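Long-range contacts in mitochondrial RNA-binding protein 1 (Trypanosoma brucei, PDB 2GIA), which pairs with MRP2 in a guide-RNA-binding complex that acts as an RNA matchmaker in mitochondrial RNA editing: residues B[25-30]-B[40-45]; B[65-70]-B[110-115]; B[106-111]-B[121-126]. All coordinates share one frame; numbering follows the deposited sequence.

Contact 1: residues B[25-30]-B[40-45]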
loop_
_atom_site.group_PDB
_atom_site.type_symbol
_atom_site.label_atom_id
_atom_site.label_comp_id
_atom_site.label_asym_id
_atom_site.label_seq_id
_atom_site.Cartn_x
_atom_site.Cartn_y
_atom_site.Cartn_z
ATOM N N GLY B 25 23.665 9.184 24.094
ATOM C CA GLY B 25 22.737 9.758 23.127
ATOM C C GLY B 25 23.107 9.586 21.658
ATOM O O GLY B 25 24.286 9.494 21.292
ATOM N N THR B 26 22.082 9.556 20.799
ATOM C CA THR B 26 22.295 9.407 19.362
ATOM C C THR B 26 21.128 9.999 18.607
ATOM O O THR B 26 20.038 10.176 19.156
ATOM C CB THR B 26 22.297 7.902 18.937
ATOM O OG1 THR B 26 21.024 7.321 19.312
ATOM C CG2 THR B 26 23.428 7.126 19.618
ATOM N N MET B 27 21.378 10.324 17.346
ATOM C CA MET B 27 20.310 10.750 16.452
ATOM C C MET B 27 20.425 9.682 15.346
ATOM O O MET B 27 21.472 9.543 14.718
ATOM C CB MET B 27 20.531 12.158 15.873
ATOM C CG MET B 27 19.291 12.651 15.038
ATOM S SD MET B 27 19.253 11.884 13.368
ATOM C CE MET B 27 20.459 12.939 12.508
ATOM N N THR B 28 19.360 8.909 15.097
ATOM C CA THR B 28 19.473 7.859 14.064
ATOM C C THR B 28 18.573 8.258 12.899
ATOM O O THR B 28 17.439 8.669 13.117
ATOM C CB THR B 28 18.950 6.468 14.620
ATOM O OG1 THR B 28 19.757 6.075 15.729
ATOM C CG2 THR B 28 18.998 5.387 13.531
ATOM N N ARG B 29 19.068 8.132 11.688
ATOM C CA ARG B 29 18.277 8.528 10.503
ATOM C C ARG B 29 18.165 7.368 9.532
ATOM O O ARG B 29 19.164 6.705 9.265
ATOM C CB ARG B 29 18.997 9.699 9.758
ATOM C CG ARG B 29 18.234 10.181 8.487
ATOM C CD ARG B 29 18.989 11.304 7.726
ATOM N NE ARG B 29 18.951 12.508 8.546
ATOM C CZ ARG B 29 19.971 13.344 8.708
ATOM N NH1 ARG B 29 19.831 14.403 9.481
ATOM N NH2 ARG B 29 21.121 13.125 8.090
ATOM N N VAL B 30 16.949 7.128 9.018
ATOM C CA VAL B 30 16.714 6.091 8.019
ATOM C C VAL B 30 16.120 6.851 6.835
ATOM O O VAL B 30 15.089 7.521 6.975
ATOM C CB VAL B 30 15.695 5.005 8.536
ATOM C CG1 VAL B 30 15.475 3.931 7.427
ATOM C CG2 VAL B 30 16.271 4.330 9.804
ATOM N N SER B 40 21.894 6.124 8.904
ATOM C CA SER B 40 22.909 6.979 9.524
ATOM C C SER B 40 22.694 7.169 10.998
ATOM O O SER B 40 21.578 7.014 11.520
ATOM C CB SER B 40 22.873 8.386 8.848
ATOM O OG SER B 40 23.153 8.248 7.484
ATOM N N GLN B 41 23.781 7.446 11.719
ATOM C CA GLN B 41 23.603 7.733 13.110
ATOM C C GLN B 41 24.673 8.727 13.555
ATOM O O GLN B 41 25.827 8.584 13.160
ATOM C CB GLN B 41 23.733 6.495 13.974
ATOM C CG GLN B 41 23.267 6.802 15.407
ATOM C CD GLN B 41 23.406 5.585 16.320
ATOM O OE1 GLN B 41 24.503 5.224 16.749
ATOM N NE2 GLN B 41 22.278 4.948 16.617
ATOM N N TYR B 42 24.269 9.695 14.375
ATOM C CA TYR B 42 25.190 10.721 14.890
ATOM C C TYR B 42 25.251 10.650 16.403
ATOM O O TYR B 42 24.225 10.611 17.046
ATOM C CB TYR B 42 24.677 12.104 14.520
ATOM C CG TYR B 42 24.436 12.304 13.042
ATOM C CD1 TYR B 42 25.215 13.190 12.325
ATOM C CD2 TYR B 42 23.407 11.627 12.360
ATOM C CE1 TYR B 42 25.008 13.427 10.977
ATOM C CE2 TYR B 42 23.190 11.862 10.977
ATOM C CZ TYR B 42 24.014 12.782 10.309
ATOM O OH TYR B 42 23.845 13.123 8.993
ATOM N N PRO B 43 26.460 10.626 16.995
ATOM C CA PRO B 43 26.598 10.571 18.461
ATOM C C PRO B 43 26.156 11.924 19.015
ATOM O O PRO B 43 26.353 12.961 18.361
ATOM C CB PRO B 43 28.104 10.393 18.676
ATOM C CG PRO B 43 28.639 9.919 17.376
ATOM C CD PRO B 43 27.769 10.560 16.320
ATOM N N GLN B 44 25.556 11.935 20.194
ATOM C CA GLN B 44 25.162 13.201 20.803
ATOM C C GLN B 44 26.472 13.976 21.065
ATOM O O GLN B 44 27.498 13.359 21.349
ATOM C CB GLN B 44 24.452 12.953 22.136
ATOM C CG GLN B 44 24.138 14.185 22.933
ATOM C CD GLN B 44 23.221 13.852 24.124
ATOM O OE1 GLN B 44 22.462 12.885 24.076
ATOM N NE2 GLN B 44 23.288 14.652 25.182
ATOM N N LEU B 45 26.406 15.308 20.964
ATOM C CA LEU B 45 27.566 16.188 21.204
ATOM C C LEU B 45 27.235 17.036 22.439
ATOM O O LEU B 45 26.370 17.903 22.404
ATOM C CB LEU B 45 27.789 17.097 19.998
ATOM C CG LEU B 45 29.072 17.960 20.005
ATOM C CD1 LEU B 45 30.308 17.061 20.097
ATOM C CD2 LEU B 45 29.095 18.832 18.755
HETATM O O HOH W 1 20.422 8.261 6.510
HETATM O O HOH W 2 22.511 16.290 9.406
#
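Gln41 meets Thr28 and Thr26 on the buried face of this antiparallel strand pair. Its chain is extended, CG anti to the backbone N (chi1 -169°), and carries the amide over the partner strand; NE2 then gives Thr28 OG1 a nearly straight hydrogen bond of 2.9 Å lying in the amide plane. Thr26 flanks the same amide, its CG2 3.6 Å from Gln41 OE1. Since OE1 accepts a hydrogen bond from Trp123, both ends of the buried amide are held, which fixes its rotation. Val125 of strand 121-128 covers Thr28 and Gln41. Met27, Arg29, Ser40 and Tyr42 populate the other face. Bends at chi2 and chi3 fold Met27 beside Tyr42; its CE lies 3.2 Å from Tyr42 CD2, and SD makes an oblique Met-aromatic contact, 5.3 Å from the ring centroid. Beyond that pair the contact loosens and water enters. Arg29 NH2 makes a weak, bent hydrogen bond of 2.9 Å to Tyr42 OH, the guanidinium plane turned 65° from the ring, and the arginine also forms a salt bridge with Glu14. One water accepts from Arg29 NH1; another joins Ser40 OG and, weakly, Arg29 O. Backbone bonds such as Tyr42 N to Met27 O at 2.8 Å join the strands between the two faces. These strands, 168° apart in direction, form an antiparallel beta hairpin, the two inner strands of the first four-stranded sheet in a Whirly-like fold.

Contact 2: residues B[65-70]-B[110-115]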
loop_
_atom_site.group_PDB
_atom_site.type_symbol
_atom_site.label_atom_id
_atom_site.label_comp_id
_atom_site.label_asym_id
_atom_site.label_seq_id
_atom_site.Cartn_x
_atom_site.Cartn_y
_atom_site.Cartn_z
ATOM N N ILE B 65 28.029 7.497 11.564
ATOM C CA ILE B 65 28.091 6.203 10.939
ATOM C C ILE B 65 27.130 6.397 9.746
ATOM O O ILE B 65 26.070 7.016 9.889
ATOM C CB ILE B 65 27.545 5.102 11.877
ATOM C CG1 ILE B 65 28.617 4.771 12.908
ATOM C CG2 ILE B 65 27.132 3.852 11.077
ATOM C CD1 ILE B 65 28.050 4.140 14.151
ATOM N N SER B 66 27.485 5.875 8.572
ATOM C CA SER B 66 26.613 6.011 7.423
ATOM C C SER B 66 26.752 4.797 6.511
ATOM O O SER B 66 27.804 4.578 5.894
ATOM C CB SER B 66 26.928 7.310 6.650
ATOM O OG SER B 66 25.885 7.558 5.737
ATOM N N VAL B 67 25.701 3.981 6.436
ATOM C CA VAL B 67 25.767 2.783 5.615
ATOM C C VAL B 67 24.725 2.823 4.497
ATOM O O VAL B 67 23.646 3.408 4.647
ATOM C CB VAL B 67 25.566 1.473 6.451
ATOM C CG1 VAL B 67 26.716 1.345 7.524
ATOM C CG2 VAL B 67 24.230 1.468 7.173
ATOM N N ARG B 68 25.057 2.165 3.393
ATOM C CA ARG B 68 24.163 2.151 2.228
ATOM C C ARG B 68 23.834 0.700 1.919
ATOM O O ARG B 68 24.739 -0.117 1.817
ATOM C CB ARG B 68 24.912 2.830 1.061
ATOM C CG ARG B 68 24.122 2.978 -0.208
ATOM C CD ARG B 68 25.086 3.365 -1.345
ATOM N NE ARG B 68 24.495 4.350 -2.235
ATOM C CZ ARG B 68 24.406 5.654 -1.982
ATOM N NH1 ARG B 68 24.883 6.163 -0.849
ATOM N NH2 ARG B 68 23.816 6.454 -2.867
ATOM N N LEU B 69 22.540 0.359 1.796
ATOM C CA LEU B 69 22.143 -1.020 1.504
ATOM C C LEU B 69 21.758 -1.162 0.012
ATOM O O LEU B 69 21.641 -0.178 -0.709
ATOM C CB LEU B 69 20.956 -1.428 2.416
ATOM C CG LEU B 69 21.080 -1.171 3.933
ATOM C CD1 LEU B 69 20.013 -1.991 4.736
ATOM C CD2 LEU B 69 22.452 -1.497 4.402
ATOM N N ARG B 70 21.557 -2.388 -0.434
ATOM C CA ARG B 70 21.191 -2.651 -1.832
ATOM C C ARG B 70 19.676 -2.788 -1.982
ATOM O O ARG B 70 18.965 -2.984 -1.009
ATOM C CB ARG B 70 21.825 -3.960 -2.309
ATOM C CG ARG B 70 23.353 -4.052 -2.323
ATOM C CD ARG B 70 23.740 -5.546 -2.543
ATOM N NE ARG B 70 23.204 -6.387 -1.456
ATOM C CZ ARG B 70 23.156 -7.717 -1.473
ATOM N NH1 ARG B 70 23.611 -8.379 -2.537
ATOM N NH2 ARG B 70 22.662 -8.385 -0.424
ATOM N N GLY B 110 26.111 -4.886 14.233
ATOM C CA GLY B 110 27.297 -5.510 13.657
ATOM C C GLY B 110 28.505 -4.600 13.703
ATOM O O GLY B 110 28.650 -3.751 14.593
ATOM N N LYS B 111 29.339 -4.725 12.679
ATOM C CA LYS B 111 30.572 -3.951 12.585
ATOM C C LYS B 111 30.461 -2.891 11.492
ATOM O O LYS B 111 30.053 -3.199 10.382
ATOM C CB LYS B 111 31.719 -4.920 12.261
ATOM C CG LYS B 111 31.988 -5.911 13.425
ATOM C CD LYS B 111 33.254 -6.732 13.224
ATOM C CE LYS B 111 33.598 -7.551 14.491
ATOM N NZ LYS B 111 33.760 -6.687 15.724
ATOM N N VAL B 112 30.847 -1.662 11.800
ATOM C CA VAL B 112 30.766 -0.571 10.810
ATOM C C VAL B 112 31.937 0.364 11.119
ATOM O O VAL B 112 32.620 0.205 12.126
ATOM C CB VAL B 112 29.501 0.309 11.021
ATOM C CG1 VAL B 112 28.239 -0.553 10.879
ATOM C CG2 VAL B 112 29.515 0.937 12.454
ATOM N N HIS B 113 32.169 1.354 10.280
ATOM C CA HIS B 113 33.213 2.308 10.674
ATOM C C HIS B 113 32.587 3.692 10.622
ATOM O O HIS B 113 31.564 3.865 9.953
ATOM C CB HIS B 113 34.423 2.174 9.756
ATOM C CG HIS B 113 34.123 2.357 8.309
ATOM N ND1 HIS B 113 33.839 3.590 7.759
ATOM C CD2 HIS B 113 34.100 1.470 7.285
ATOM C CE1 HIS B 113 33.656 3.456 6.452
ATOM N NE2 HIS B 113 33.808 2.180 6.140
ATOM N N ARG B 114 33.120 4.647 11.384
ATOM C CA ARG B 114 32.598 6.007 11.340
ATOM C C ARG B 114 33.146 6.764 10.132
ATOM O O ARG B 114 34.020 6.243 9.406
ATOM C CB ARG B 114 32.909 6.735 12.636
ATOM C CG ARG B 114 32.106 6.144 13.761
ATOM C CD ARG B 114 32.190 6.846 15.091
ATOM N NE ARG B 114 31.465 5.991 16.025
ATOM C CZ ARG B 114 30.173 6.107 16.315
ATOM N NH1 ARG B 114 29.419 7.095 15.772
ATOM N NH2 ARG B 114 29.614 5.176 17.085
ATOM N N VAL B 115 32.624 7.964 9.872
ATOM C CA VAL B 115 33.097 8.727 8.714
ATOM C C VAL B 115 34.577 9.019 8.853
ATOM O O VAL B 115 35.068 9.286 9.959
ATOM C CB VAL B 115 32.389 10.093 8.527
ATOM C CG1 VAL B 115 31.025 9.896 7.938
ATOM C CG2 VAL B 115 32.341 10.837 9.844
HETATM O O HOH W 3 30.008 4.869 8.098
#
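Ile65 fits between Val112 and Arg114, and apolar contact dominates the interaction. Its CD1 lies 3.9 Å from Val112 CG2, the two side chains crossing at about a right angle. Farther along the strand, Val67 CG1 touches the other branch of the same valine, Val112 CG1, at 4.1 Å. Leu97 and Trp123 also pack against Val112, which therefore points into the hydrophobic layer between the sheets. Strand 65-68 is the outermost strand of the first sheet and 111-112 the outermost of the second, so the contact brings together the edges of the two antiparallel sheets that make up this Whirly-like fold. A second kind of contact sets a methyl against a charged plane: Ile65 CD1 sits 3.3 Å above one face of the Arg114 guanidinium, displaced toward its rim. The arginine chain is extended from CG to NE (chi2 -174°), which carries the guanidinium obliquely across the end of the isoleucine. Its nitrogens have polar partners beyond the two segments, NH2 in a salt bridge with Glu121 and NH1 on the backbone O of Arg63. No direct hydrogen bond links the segments. A water does so instead, accepting from Ser66 N at 2.8 Å and donating to His113 O at 2.6 Å. Within 110-115, His113 ND1 reaches Arg114 O at 3.1 Å, nearly straight (170°) and in the ring plane, tying the imidazole back onto its own chain.

Contact 3: residues B[106-111]-B[121-126]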
loop_
_atom_site.group_PDB
_atom_site.type_symbol
_atom_site.label_atom_id
_atom_site.label_comp_id
_atom_site.label_asym_id
_atom_site.label_seq_id
_atom_site.Cartn_x
_atom_site.Cartn_y
_atom_site.Cartn_z
ATOM N N TYR B 106 12.792 -4.207 16.413
ATOM C CA TYR B 106 13.821 -4.678 15.476
ATOM C C TYR B 106 15.198 -4.282 15.973
ATOM O O TYR B 106 15.342 -3.276 16.672
ATOM C CB TYR B 106 13.572 -4.101 14.063
ATOM C CG TYR B 106 12.247 -4.588 13.494
ATOM C CD1 TYR B 106 12.159 -5.815 12.813
ATOM C CD2 TYR B 106 11.096 -3.851 13.669
ATOM C CE1 TYR B 106 10.921 -6.296 12.324
ATOM C CE2 TYR B 106 9.833 -4.328 13.178
ATOM C CZ TYR B 106 9.768 -5.539 12.516
ATOM O OH TYR B 106 8.561 -5.982 12.020
ATOM N N HIS B 107 16.206 -5.064 15.588
ATOM C CA HIS B 107 17.566 -4.807 16.063
ATOM C C HIS B 107 18.472 -4.890 14.846
ATOM O O HIS B 107 18.467 -5.895 14.128
ATOM C CB HIS B 107 17.918 -5.910 17.081
ATOM C CG HIS B 107 19.244 -5.735 17.759
ATOM N ND1 HIS B 107 19.826 -6.734 18.510
ATOM C CD2 HIS B 107 20.075 -4.669 17.832
ATOM C CE1 HIS B 107 20.969 -6.289 19.024
ATOM N NE2 HIS B 107 21.140 -5.039 18.627
ATOM N N LEU B 108 19.252 -3.835 14.608
ATOM C CA LEU B 108 20.191 -3.808 13.457
ATOM C C LEU B 108 21.558 -3.708 14.180
ATOM O O LEU B 108 21.746 -2.840 15.023
ATOM C CB LEU B 108 19.951 -2.558 12.584
ATOM C CG LEU B 108 21.000 -2.312 11.481
ATOM C CD1 LEU B 108 20.932 -3.418 10.413
ATOM C CD2 LEU B 108 20.775 -0.913 10.868
ATOM N N HIS B 109 22.495 -4.604 13.873
ATOM C CA HIS B 109 23.750 -4.605 14.636
ATOM C C HIS B 109 24.887 -5.323 13.926
ATOM O O HIS B 109 24.655 -6.212 13.099
ATOM C CB HIS B 109 23.491 -5.240 16.019
ATOM C CG HIS B 109 22.992 -6.665 15.951
ATOM N ND1 HIS B 109 23.844 -7.750 15.946
ATOM C CD2 HIS B 109 21.745 -7.172 15.813
ATOM C CE1 HIS B 109 23.141 -8.866 15.804
ATOM N NE2 HIS B 109 21.862 -8.546 15.719
ATOM N N GLY B 110 26.111 -4.886 14.233
ATOM C CA GLY B 110 27.297 -5.510 13.657
ATOM C C GLY B 110 28.505 -4.600 13.703
ATOM O O GLY B 110 28.650 -3.751 14.593
ATOM N N LYS B 111 29.339 -4.725 12.679
ATOM C CA LYS B 111 30.572 -3.951 12.585
ATOM C C LYS B 111 30.461 -2.891 11.492
ATOM O O LYS B 111 30.053 -3.199 10.382
ATOM C CB LYS B 111 31.719 -4.920 12.261
ATOM C CG LYS B 111 31.988 -5.911 13.425
ATOM C CD LYS B 111 33.254 -6.732 13.224
ATOM C CE LYS B 111 33.598 -7.551 14.491
ATOM N NZ LYS B 111 33.760 -6.687 15.724
ATOM N N GLU B 121 34.083 -0.720 14.411
ATOM C CA GLU B 121 33.591 -0.791 15.782
ATOM C C GLU B 121 32.271 -1.558 15.862
ATOM O O GLU B 121 31.552 -1.687 14.851
ATOM C CB GLU B 121 33.417 0.604 16.395
ATOM C CG GLU B 121 32.444 1.506 15.755
ATOM C CD GLU B 121 32.436 2.879 16.453
ATOM O OE1 GLU B 121 33.336 3.698 16.176
ATOM O OE2 GLU B 121 31.537 3.112 17.295
ATOM N N ASP B 122 31.971 -2.064 17.048
ATOM C CA ASP B 122 30.736 -2.811 17.261
ATOM C C ASP B 122 29.637 -1.777 17.421
ATOM O O ASP B 122 29.789 -0.798 18.149
ATOM C CB ASP B 122 30.888 -3.690 18.490
ATOM C CG ASP B 122 31.995 -4.742 18.288
ATOM O OD1 ASP B 122 32.916 -4.832 19.116
ATOM O OD2 ASP B 122 31.955 -5.457 17.260
ATOM N N TRP B 123 28.535 -1.986 16.718
ATOM C CA TRP B 123 27.441 -1.014 16.738
ATOM C C TRP B 123 26.091 -1.761 16.835
ATOM O O TRP B 123 25.953 -2.872 16.332
ATOM C CB TRP B 123 27.495 -0.227 15.442
ATOM C CG TRP B 123 26.431 0.865 15.316
ATOM C CD1 TRP B 123 26.246 1.947 16.136
ATOM C CD2 TRP B 123 25.461 0.969 14.290
ATOM N NE1 TRP B 123 25.206 2.727 15.663
ATOM C CE2 TRP B 123 24.708 2.142 14.524
ATOM C CE3 TRP B 123 25.145 0.183 13.175
ATOM C CZ2 TRP B 123 23.657 2.546 13.685
ATOM C CZ3 TRP B 123 24.100 0.584 12.337
ATOM C CH2 TRP B 123 23.370 1.754 12.601
ATOM N N SER B 124 25.129 -1.138 17.497
ATOM C CA SER B 124 23.814 -1.731 17.671
ATOM C C SER B 124 22.769 -0.616 17.767
ATOM O O SER B 124 22.991 0.349 18.490
ATOM C CB SER B 124 23.774 -2.525 18.981
ATOM O OG SER B 124 22.448 -2.908 19.295
ATOM N N VAL B 125 21.650 -0.754 17.053
ATOM C CA VAL B 125 20.562 0.231 17.191
ATOM C C VAL B 125 19.252 -0.580 17.167
ATOM O O VAL B 125 19.140 -1.586 16.428
ATOM C CB VAL B 125 20.600 1.310 16.081
ATOM C CG1 VAL B 125 20.422 0.677 14.710
ATOM C CG2 VAL B 125 19.503 2.365 16.349
ATOM N N LYS B 126 18.278 -0.164 17.974
ATOM C CA LYS B 126 17.016 -0.897 18.081
ATOM C C LYS B 126 15.887 0.036 17.716
ATOM O O LYS B 126 16.016 1.225 17.910
ATOM C CB LYS B 126 16.815 -1.383 19.529
ATOM C CG LYS B 126 17.808 -2.505 19.977
ATOM C CD LYS B 126 17.458 -2.950 21.388
ATOM C CE LYS B 126 18.436 -3.943 21.980
ATOM N NZ LYS B 126 18.717 -4.987 20.992
#
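Strands 106-109 and 121-126 run antiparallel, 162° apart in direction, and backbone bonds couple Leu108 with Val125 and Gly110 with Trp123 in both directions. On one face, His107 is sandwiched between a lysine end and a second histidine. With CG anti to the backbone N (chi1 -175°), its ring leans across the partner strand; NE2 and Ser124 OG are hydrogen-bonded at 2.6 Å near the ring plane. Lys126, bent at chi4, brings NZ 3.1 Å above the ring centre, and His109 CD2 lies 3.3 Å from the plane on the opposite side. Farther along the same face, Lys111 NZ forms a salt bridge of 2.7 Å with Asp122 OD2, met on the syn side. On the other face the contacts across the strands are apolar: Leu108 CD2 reaches Trp123 CZ3 at 3.9 Å, and Leu108 CB lies equally far from Val125 CG1, while Trp123 NE1 bonds Gln41. Gly110, where the chain turns a corner, adopts backbone angles that would jam a CB against the preceding carbonyl. The ammonium over His107 would probably discourage a protonated imidazole, whereas Lys111 has its charge offset by Asp122.

Overall arrangement
Contact 1 lies in the first sheet and contact 3 in the second, their centres about 13 Å apart; the centre of contact 2 is about 13 Å from that of contact 1 and about 10 Å from that of contact 3. Contact 1 continues into contact 2 through Gln41 O and Ile65 N, 2.9 Å apart. Trp123 of contact 3 touches both others: its NE1 is 2.8 Å from Gln41 OE1, and its CD1 is 3.5 Å from Ile65 CD1. Contacts 2 and 3 share Gly110 and Lys111 and meet again in the salt bridge from Arg114 NH2 to Glu121 OE2, 2.8 Å. At the far end of contact 3, Tyr106 packs on Arg112 of the MRP2 chain.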